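Local coordinates for serine protease inhibitor (Thermoanaerobacter tengcongensis, PDB 2PEF), which probably inhibits serine proteases as a member of the serpin family and is caught here in its latent state, at residues 33-38 with 364-369; 158-163 with 329-334; 273-278 with 308-313. One frame throughout, in Å; residues are numbered along the deposited sequence. Where two conformers were deposited one is given.

Contact 1. Residues 33-38 with 364-369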
loop_
_atom_site.group_PDB
_atom_site.type_symbol
_atom_site.label_atom_id
_atom_site.label_comp_id
_atom_site.label_asym_id
_atom_site.label_seq_id
_atom_site.Cartn_x
_atom_site.Cartn_y
_atom_site.Cartn_z
ATOM N N ILE A 33 -5.070 0.316 -1.127
ATOM C CA ILE A 33 -3.780 -0.353 -1.216
ATOM C C ILE A 33 -2.662 0.586 -0.789
ATOM O O ILE A 33 -2.804 1.810 -0.859
ATOM C CB ILE A 33 -3.489 -0.949 -2.624
ATOM C CG1 ILE A 33 -3.281 0.148 -3.669
ATOM C CG2 ILE A 33 -4.589 -1.946 -3.041
ATOM C CD1 ILE A 33 -2.423 -0.299 -4.839
ATOM N N SER A 34 -1.573 -0.005 -0.309
ATOM C CA SER A 34 -0.325 0.713 -0.111
ATOM C C SER A 34 0.691 0.224 -1.124
ATOM O O SER A 34 1.241 -0.875 -0.975
ATOM C CB SER A 34 0.221 0.508 1.299
ATOM O OG SER A 34 1.501 1.089 1.427
ATOM N N PRO A 35 0.936 1.028 -2.172
ATOM C CA PRO A 35 1.945 0.664 -3.160
ATOM C C PRO A 35 3.322 0.506 -2.521
ATOM O O PRO A 35 4.074 -0.384 -2.914
ATOM C CB PRO A 35 1.919 1.842 -4.135
ATOM C CG PRO A 35 0.568 2.443 -3.969
ATOM C CD PRO A 35 0.265 2.296 -2.517
ATOM N N LEU A 36 3.632 1.346 -1.534
ATOM C CA LEU A 36 4.901 1.265 -0.810
ATOM C C LEU A 36 5.090 -0.110 -0.174
ATOM O O LEU A 36 6.127 -0.736 -0.349
ATOM C CB LEU A 36 5.001 2.355 0.264
ATOM C CG LEU A 36 6.277 2.379 1.117
ATOM C CD1 LEU A 36 7.539 2.564 0.265
ATOM C CD2 LEU A 36 6.170 3.462 2.180
ATOM N N SER A 37 4.078 -0.568 0.558
ATOM C CA SER A 37 4.125 -1.875 1.203
ATOM C C SER A 37 4.320 -3.013 0.202
ATOM O O SER A 37 5.132 -3.914 0.426
ATOM C CB SER A 37 2.857 -2.102 2.028
ATOM O OG SER A 37 2.851 -3.400 2.593
ATOM N N ALA A 38 3.577 -2.965 -0.901
ATOM C CA ALA A 38 3.675 -3.982 -1.944
ATOM C C ALA A 38 5.061 -3.993 -2.574
ATOM O O ALA A 38 5.673 -5.059 -2.714
ATOM C CB ALA A 38 2.606 -3.771 -2.997
ATOM N N ILE A 364 1.556 6.842 -0.650
ATOM C CA ILE A 364 1.815 5.820 0.368
ATOM C C ILE A 364 0.619 4.874 0.456
ATOM O O ILE A 364 0.788 3.657 0.512
ATOM C CB ILE A 364 2.110 6.450 1.763
ATOM C CG1 ILE A 364 3.229 7.501 1.676
ATOM C CG2 ILE A 364 2.412 5.372 2.812
ATOM C CD1 ILE A 364 4.598 6.965 1.271
ATOM N N PHE A 365 -0.577 5.461 0.467
ATOM C CA PHE A 365 -1.847 4.746 0.386
ATOM C C PHE A 365 -2.690 5.373 -0.717
ATOM O O PHE A 365 -2.627 6.588 -0.952
ATOM C CB PHE A 365 -2.603 4.842 1.715
ATOM C CG PHE A 365 -2.015 4.003 2.815
ATOM C CD1 PHE A 365 -0.967 4.486 3.600
ATOM C CD2 PHE A 365 -2.524 2.732 3.083
ATOM C CE1 PHE A 365 -0.428 3.712 4.628
ATOM C CE2 PHE A 365 -1.990 1.949 4.103
ATOM C CZ PHE A 365 -0.942 2.437 4.877
ATOM N N ILE A 366 -3.470 4.544 -1.402
ATOM C CA ILE A 366 -4.403 5.034 -2.422
ATOM C C ILE A 366 -5.649 4.142 -2.430
ATOM O O ILE A 366 -5.550 2.916 -2.331
ATOM C CB ILE A 366 -3.731 5.175 -3.826
ATOM C CG1 ILE A 366 -4.690 5.822 -4.833
ATOM C CG2 ILE A 366 -3.191 3.832 -4.328
ATOM C CD1 ILE A 366 -3.996 6.383 -6.078
ATOM N N GLY A 367 -6.820 4.761 -2.507
ATOM C CA GLY A 367 -8.061 4.004 -2.387
ATOM C C GLY A 367 -9.310 4.669 -2.912
ATOM O O GLY A 367 -9.262 5.752 -3.497
ATOM N N THR A 368 -10.436 3.994 -2.703
ATOM C CA THR A 368 -11.730 4.486 -3.151
ATOM C C THR A 368 -12.716 4.423 -2.005
ATOM O O THR A 368 -12.674 3.495 -1.195
ATOM C CB THR A 368 -12.299 3.644 -4.315
ATOM O OG1 THR A 368 -12.330 2.261 -3.940
ATOM C CG2 THR A 368 -11.455 3.801 -5.572
ATOM N N VAL A 369 -13.592 5.420 -1.927
ATOM C CA VAL A 369 -14.701 5.357 -0.993
ATOM C C VAL A 369 -15.985 5.341 -1.808
ATOM O O VAL A 369 -16.407 6.370 -2.343
ATOM C CB VAL A 369 -14.701 6.525 0.018
ATOM C CG1 VAL A 369 -15.967 6.483 0.887
ATOM C CG2 VAL A 369 -13.454 6.476 0.889
#
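S34 and I364 meet through a hydroxyl-to-carbonyl bond, S34 OG donating to I364 O at 2.8 Å and arriving almost in line with the C=O. S34 is the N-cap of helix 35-46, helix B of the serpin fold, in what is by comparison with other serpins the shutter region. Its OG, anti to the backbone N (chi1 174°), also accepts S37 N at 3.2 Å, so one oxygen ties the helix start to strand 362-372. CB of S34 sits over one face of the F365 ring in a CH-pi contact, 4.1 Å from the centroid. With an alanine here, I364 O and the S37 amide would probably lose the oxygen they share, and the first turn of the helix its cap. I33 and I366 form an antiparallel hydrogen-bonded pair, I33 N to I366 O and I366 N to I33 O both at 2.9 Å. Their side chains lie alongside, I33 CG1 3.7 Å from I366 CG2, and the same methyl meets P35 CG. Further out, helix 7-22 packs on this group through L20, S17 and F21, while A325 and A327 lie against F365. I364 and F365 both face I355, a classic beta bulge, from which I364 CD1 touches L36 CD2 at 3.9 Å.

Contact 2. Residues 158-163 with 329-334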
loop_
_atom_site.group_PDB
_atom_site.type_symbol
_atom_site.label_atom_id
_atom_site.label_comp_id
_atom_site.label_asym_id
_atom_site.label_seq_id
_atom_site.Cartn_x
_atom_site.Cartn_y
_atom_site.Cartn_z
ATOM N N MET A 158 9.173 -20.568 3.459
ATOM C CA MET A 158 9.568 -19.172 3.651
ATOM C C MET A 158 8.437 -18.180 3.393
ATOM O O MET A 158 7.708 -18.297 2.411
ATOM C CB MET A 158 10.790 -18.803 2.796
ATOM C CG MET A 158 11.313 -17.391 3.088
ATOM S SD MET A 158 12.338 -16.647 1.808
ATOM C CE MET A 158 13.963 -17.089 2.406
ATOM N N TYR A 159 8.304 -17.209 4.295
ATOM C CA TYR A 159 7.415 -16.077 4.086
ATOM C C TYR A 159 8.233 -14.789 4.119
ATOM O O TYR A 159 9.192 -14.668 4.886
ATOM C CB TYR A 159 6.352 -15.993 5.180
ATOM C CG TYR A 159 5.459 -17.199 5.373
ATOM C CD1 TYR A 159 5.054 -17.575 6.652
ATOM C CD2 TYR A 159 5.003 -17.954 4.290
ATOM C CE1 TYR A 159 4.225 -18.666 6.854
ATOM C CE2 TYR A 159 4.170 -19.052 4.483
ATOM C CZ TYR A 159 3.786 -19.398 5.769
ATOM O OH TYR A 159 2.968 -20.478 5.974
ATOM N N LEU A 160 7.832 -13.829 3.291
ATOM C CA LEU A 160 8.378 -12.480 3.337
ATOM C C LEU A 160 7.208 -11.545 3.607
ATOM O O LEU A 160 6.159 -11.655 2.972
ATOM C CB LEU A 160 9.075 -12.116 2.021
ATOM C CG LEU A 160 10.200 -13.049 1.548
ATOM C CD1 LEU A 160 9.655 -14.209 0.700
ATOM C CD2 LEU A 160 11.243 -12.278 0.759
ATOM N N ILE A 161 7.381 -10.643 4.565
ATOM C CA ILE A 161 6.287 -9.781 5.004
ATOM C C ILE A 161 6.765 -8.350 5.182
ATOM O O ILE A 161 7.808 -8.106 5.792
ATOM C CB ILE A 161 5.644 -10.273 6.337
ATOM C CG1 ILE A 161 5.197 -11.736 6.224
ATOM C CG2 ILE A 161 4.455 -9.381 6.721
ATOM C CD1 ILE A 161 4.828 -12.390 7.541
ATOM N N ASN A 162 5.998 -7.410 4.637
ATOM C CA ASN A 162 6.174 -6.002 4.961
ATOM C C ASN A 162 4.961 -5.448 5.698
ATOM O O ASN A 162 3.832 -5.849 5.424
ATOM C CB ASN A 162 6.414 -5.188 3.693
ATOM C CG ASN A 162 6.273 -3.699 3.930
ATOM O OD1 ASN A 162 5.175 -3.156 3.850
ATOM N ND2 ASN A 162 7.381 -3.037 4.247
ATOM N N ALA A 163 5.208 -4.522 6.620
ATOM C CA ALA A 163 4.153 -3.743 7.261
ATOM C C ALA A 163 4.458 -2.250 7.211
ATOM O O ALA A 163 5.606 -1.832 7.376
ATOM C CB ALA A 163 3.938 -4.197 8.699
ATOM N N THR A 329 1.853 -6.585 3.383
ATOM C CA THR A 329 1.999 -7.387 2.174
ATOM C C THR A 329 2.797 -8.640 2.520
ATOM O O THR A 329 3.888 -8.556 3.072
ATOM C CB THR A 329 2.699 -6.614 1.038
ATOM O OG1 THR A 329 2.103 -5.319 0.895
ATOM C CG2 THR A 329 2.581 -7.379 -0.281
ATOM N N SER A 330 2.230 -9.799 2.203
ATOM C CA SER A 330 2.915 -11.061 2.448
ATOM C C SER A 330 3.175 -11.810 1.145
ATOM O O SER A 330 2.408 -11.704 0.180
ATOM C CB SER A 330 2.132 -11.933 3.436
ATOM O OG SER A 330 0.840 -12.219 2.940
ATOM N N VAL A 331 4.279 -12.553 1.123
ATOM C CA VAL A 331 4.644 -13.386 -0.015
ATOM C C VAL A 331 4.758 -14.835 0.458
ATOM O O VAL A 331 5.476 -15.127 1.421
ATOM C CB VAL A 331 5.974 -12.909 -0.657
ATOM C CG1 VAL A 331 6.412 -13.847 -1.783
ATOM C CG2 VAL A 331 5.843 -11.477 -1.167
ATOM N N ASP A 332 4.028 -15.720 -0.224
ATOM C CA ASP A 332 3.961 -17.169 0.065
ATOM C C ASP A 332 2.974 -17.618 1.161
ATOM O O ASP A 332 2.916 -18.806 1.492
ATOM C CB ASP A 332 5.352 -17.801 0.260
ATOM C CG ASP A 332 5.729 -18.755 -0.864
ATOM O OD1 ASP A 332 6.933 -19.067 -0.996
ATOM O OD2 ASP A 332 4.827 -19.203 -1.608
ATOM N N ILE A 333 2.214 -16.678 1.720
ATOM C CA ILE A 333 1.120 -17.028 2.626
ATOM C C ILE A 333 -0.164 -17.194 1.809
ATOM O O ILE A 333 -0.638 -16.243 1.182
ATOM C CB ILE A 333 0.914 -15.983 3.763
ATOM C CG1 ILE A 333 2.099 -15.997 4.734
ATOM C CG2 ILE A 333 -0.387 -16.262 4.524
ATOM C CD1 ILE A 333 2.095 -14.870 5.765
ATOM N N THR A 334 -0.708 -18.409 1.812
ATOM C CA THR A 334 -1.978 -18.689 1.143
ATOM C C THR A 334 -3.116 -18.557 2.152
ATOM O O THR A 334 -3.212 -19.339 3.102
ATOM C CB THR A 334 -1.998 -20.099 0.499
ATOM O OG1 THR A 334 -0.880 -20.247 -0.386
ATOM C CG2 THR A 334 -3.287 -20.325 -0.283
HETATM O O HOH W 1 7.085 -21.092 1.142
#
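Y159 turns CG to the side of its backbone N (chi1 -57°), and I333 does the same with CG1 (chi1 -68°), which brings the methylene over the tyrosine ring. I333 CG1 sits 3.5 Å from the Y159 ring centroid, a CH-pi contact over the middle of one face, while D332 O approaches the ring edge, 3.3 Å from Y159 CE2. The tyrosine hydroxyl is held by D156, and F125 and I133 add to its surroundings. I333 reaches on to I161, their CD1 atoms 4.1 Å apart. The two backbones pair antiparallel in serpin beta-sheet A: strand 322-331, the reactive-centre loop segment inserted in the latent form, lies against strand 158-169. V331 N reaches L160 O at 2.8 Å, whereas the return bond, L160 N to V331 O, is longer at 3.3 Å and uses an in-plane lone pair. N162 and T329 close a second hydrogen-bonded pair, with N162 N to T329 O at 2.9 Å. N162 OD1 meets S37 OG of helix 35-46, as does T329 OG1 in one of its two conformers, and N162 ND2 goes to N93. The strand pairing stops at D332, whose OD2 bonds to S308. Its OD1 takes a weak bond from a water that accepts M158 N.

Contact 3. Residues 273-278 with 308-313; sequences KMNETL and SEVLHK
The H312 ring has the methyl of M274 over one face, CE standing 3.6 Å above the plane and displaced toward the rim, in a CH-pi contact; SD lies obliquely, farther from the ring. The methionine chain is extended beyond CG (chi2 175°), which carries the methyl out to the imidazole, while at the ring's far end NE2 makes a weak bond to S34 O. The second flat group, the N275 amide, uses both its polar atoms on segment 308-313. OD1 accepts V310 N at 2.9 Å in the plane of its carbonyl, and N275 ND2 donates to S308 O at 2.9 Å, with that oxygen close to the amide plane. Bridging E309 in this way, the amide takes over from the backbone, whose last bond before the helix is the nearly straight M274 N to V310 O at 2.8 Å. The E309 carboxylate is met from above its plane in a salt bridge, K273 NZ to E309 OE2 at 3.1 Å. Deeper in, the L278 and V310 side chains cross at about a right angle, CD1 to CG2 3.8 Å. Here strand 255-273 of serpin beta-sheet A leaves strand 310-318 for helix 275-280, with H312 in what is, by comparison with other serpins, the shutter region.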
loop_
_atom_site.group_PDB
_atom_site.type_symbol
_atom_site.label_atom_id
_atom_site.label_comp_id
_atom_site.label_asym_id
_atom_site.label_seq_id
_atom_site.Cartn_x
_atom_site.Cartn_y
_atom_site.Cartn_z
ATOM N N LYS A 273 -5.770 -10.352 -3.233
ATOM C CA LYS A 273 -4.721 -11.208 -3.774
ATOM C C LYS A 273 -4.162 -10.530 -5.021
ATOM O O LYS A 273 -4.913 -10.172 -5.932
ATOM C CB LYS A 273 -5.294 -12.587 -4.101
ATOM C CG LYS A 273 -4.278 -13.612 -4.582
ATOM C CD LYS A 273 -4.933 -14.973 -4.736
ATOM C CE LYS A 273 -4.103 -15.891 -5.611
ATOM N NZ LYS A 273 -4.654 -17.274 -5.659
ATOM N N MET A 274 -2.844 -10.335 -5.049
ATOM C CA MET A 274 -2.211 -9.532 -6.098
ATOM C C MET A 274 -1.604 -10.326 -7.263
ATOM O O MET A 274 -1.025 -9.738 -8.175
ATOM C CB MET A 274 -1.171 -8.590 -5.480
ATOM C CG MET A 274 -1.792 -7.344 -4.873
ATOM S SD MET A 274 -0.598 -6.305 -4.027
ATOM C CE MET A 274 -1.568 -4.813 -3.854
ATOM N N ASN A 275 -1.756 -11.647 -7.235
ATOM C CA ASN A 275 -1.183 -12.520 -8.263
ATOM C C ASN A 275 -1.461 -12.072 -9.700
ATOM O O ASN A 275 -0.525 -11.848 -10.469
ATOM C CB ASN A 275 -1.652 -13.964 -8.070
ATOM C CG ASN A 275 -1.030 -14.623 -6.858
ATOM O OD1 ASN A 275 -0.858 -13.996 -5.808
ATOM N ND2 ASN A 275 -0.697 -15.900 -6.994
ATOM N N GLU A 276 -2.743 -11.934 -10.038
ATOM C CA GLU A 276 -3.181 -11.604 -11.400
ATOM C C GLU A 276 -2.695 -10.230 -11.865
ATOM O O GLU A 276 -2.273 -10.068 -13.014
ATOM C CB GLU A 276 -4.706 -11.692 -11.512
ATOM C CG GLU A 276 -5.250 -13.115 -11.618
ATOM C CD GLU A 276 -6.751 -13.162 -11.887
ATOM O OE1 GLU A 276 -7.399 -12.091 -11.917
ATOM O OE2 GLU A 276 -7.284 -14.277 -12.077
ATOM N N THR A 277 -2.756 -9.250 -10.966
ATOM C CA THR A 277 -2.230 -7.911 -11.236
ATOM C C THR A 277 -0.737 -7.970 -11.562
ATOM O O THR A 277 -0.281 -7.372 -12.542
ATOM C CB THR A 277 -2.468 -6.970 -10.033
ATOM O OG1 THR A 277 -3.876 -6.815 -9.821
ATOM C CG2 THR A 277 -1.841 -5.602 -10.273
ATOM N N LEU A 278 0.009 -8.707 -10.742
ATOM C CA LEU A 278 1.451 -8.849 -10.915
ATOM C C LEU A 278 1.806 -9.589 -12.206
ATOM O O LEU A 278 2.775 -9.238 -12.876
ATOM C CB LEU A 278 2.077 -9.525 -9.686
ATOM C CG LEU A 278 2.098 -8.659 -8.416
ATOM C CD1 LEU A 278 2.440 -9.474 -7.172
ATOM C CD2 LEU A 278 3.048 -7.467 -8.558
ATOM N N SER A 308 3.349 -18.745 -4.133
ATOM C CA SER A 308 1.981 -19.249 -4.147
ATOM C C SER A 308 0.999 -18.088 -4.243
ATOM O O SER A 308 0.209 -18.009 -5.185
ATOM C CB SER A 308 1.702 -20.096 -2.904
ATOM O OG SER A 308 1.990 -19.371 -1.721
ATOM N N GLU A 309 1.059 -17.185 -3.267
ATOM C CA GLU A 309 0.184 -16.018 -3.246
ATOM C C GLU A 309 0.903 -14.775 -2.755
ATOM O O GLU A 309 1.768 -14.847 -1.876
ATOM C CB GLU A 309 -1.051 -16.271 -2.373
ATOM C CG GLU A 309 -2.046 -17.287 -2.938
ATOM C CD GLU A 309 -3.397 -17.248 -2.240
ATOM O OE1 GLU A 309 -3.564 -16.453 -1.288
ATOM O OE2 GLU A 309 -4.295 -18.016 -2.649
ATOM N N VAL A 310 0.541 -13.636 -3.337
ATOM C CA VAL A 310 0.913 -12.338 -2.792
ATOM C C VAL A 310 -0.372 -11.732 -2.234
ATOM O O VAL A 310 -1.316 -11.458 -2.983
ATOM C CB VAL A 310 1.557 -11.419 -3.860
ATOM C CG1 VAL A 310 1.857 -10.041 -3.276
ATOM C CG2 VAL A 310 2.836 -12.046 -4.404
ATOM N N LEU A 311 -0.408 -11.559 -0.917
ATOM C CA LEU A 311 -1.601 -11.073 -0.228
ATOM C C LEU A 311 -1.360 -9.684 0.348
ATOM O O LEU A 311 -0.295 -9.407 0.893
ATOM C CB LEU A 311 -2.013 -12.048 0.878
ATOM C CG LEU A 311 -3.361 -11.865 1.591
ATOM C CD1 LEU A 311 -4.535 -12.159 0.663
ATOM C CD2 LEU A 311 -3.428 -12.749 2.832
ATOM N N HIS A 312 -2.371 -8.828 0.222
ATOM C CA HIS A 312 -2.316 -7.449 0.676
ATOM C C HIS A 312 -3.511 -7.186 1.588
ATOM O O HIS A 312 -4.642 -7.465 1.208
ATOM C CB HIS A 312 -2.364 -6.509 -0.536
ATOM C CG HIS A 312 -1.813 -5.143 -0.270
ATOM N ND1 HIS A 312 -2.570 -3.996 -0.352
ATOM C CD2 HIS A 312 -0.567 -4.744 0.066
ATOM C CE1 HIS A 312 -1.811 -2.950 -0.075
ATOM N NE2 HIS A 312 -0.590 -3.377 0.182
ATOM N N LYS A 313 -3.246 -6.672 2.788
ATOM C CA LYS A 313 -4.294 -6.300 3.743
ATOM C C LYS A 313 -4.078 -4.860 4.159
ATOM O O LYS A 313 -2.961 -4.469 4.496
ATOM C CB LYS A 313 -4.261 -7.184 4.991
ATOM C CG LYS A 313 -4.770 -8.598 4.804
ATOM C CD LYS A 313 -5.020 -9.292 6.153
ATOM C CE LYS A 313 -6.155 -8.641 6.941
ATOM N NZ LYS A 313 -6.615 -9.492 8.079
#

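Contacts 1 and 2 are buried, contact 1 close to the centre of the chain; contact 3 is partly buried, and it alone has a salt bridge. Their chemistry follows: the capping serine in contact 1, backbone pairing and an aromatic face in contact 2, an amide and a charge pair in contact 3. Contacts 2 and 3 hold neighbouring strands of sheet A, 322-331 and 310-318, joined by the backbone bond S330 N to L311 O, their centres about 10 Å apart. Helix 35-46 begins in contact 1 and reaches both: S37 is its shared point with contact 2 and also packs on H312 of contact 3, where A38 lies beside M274 and L42 touches L278.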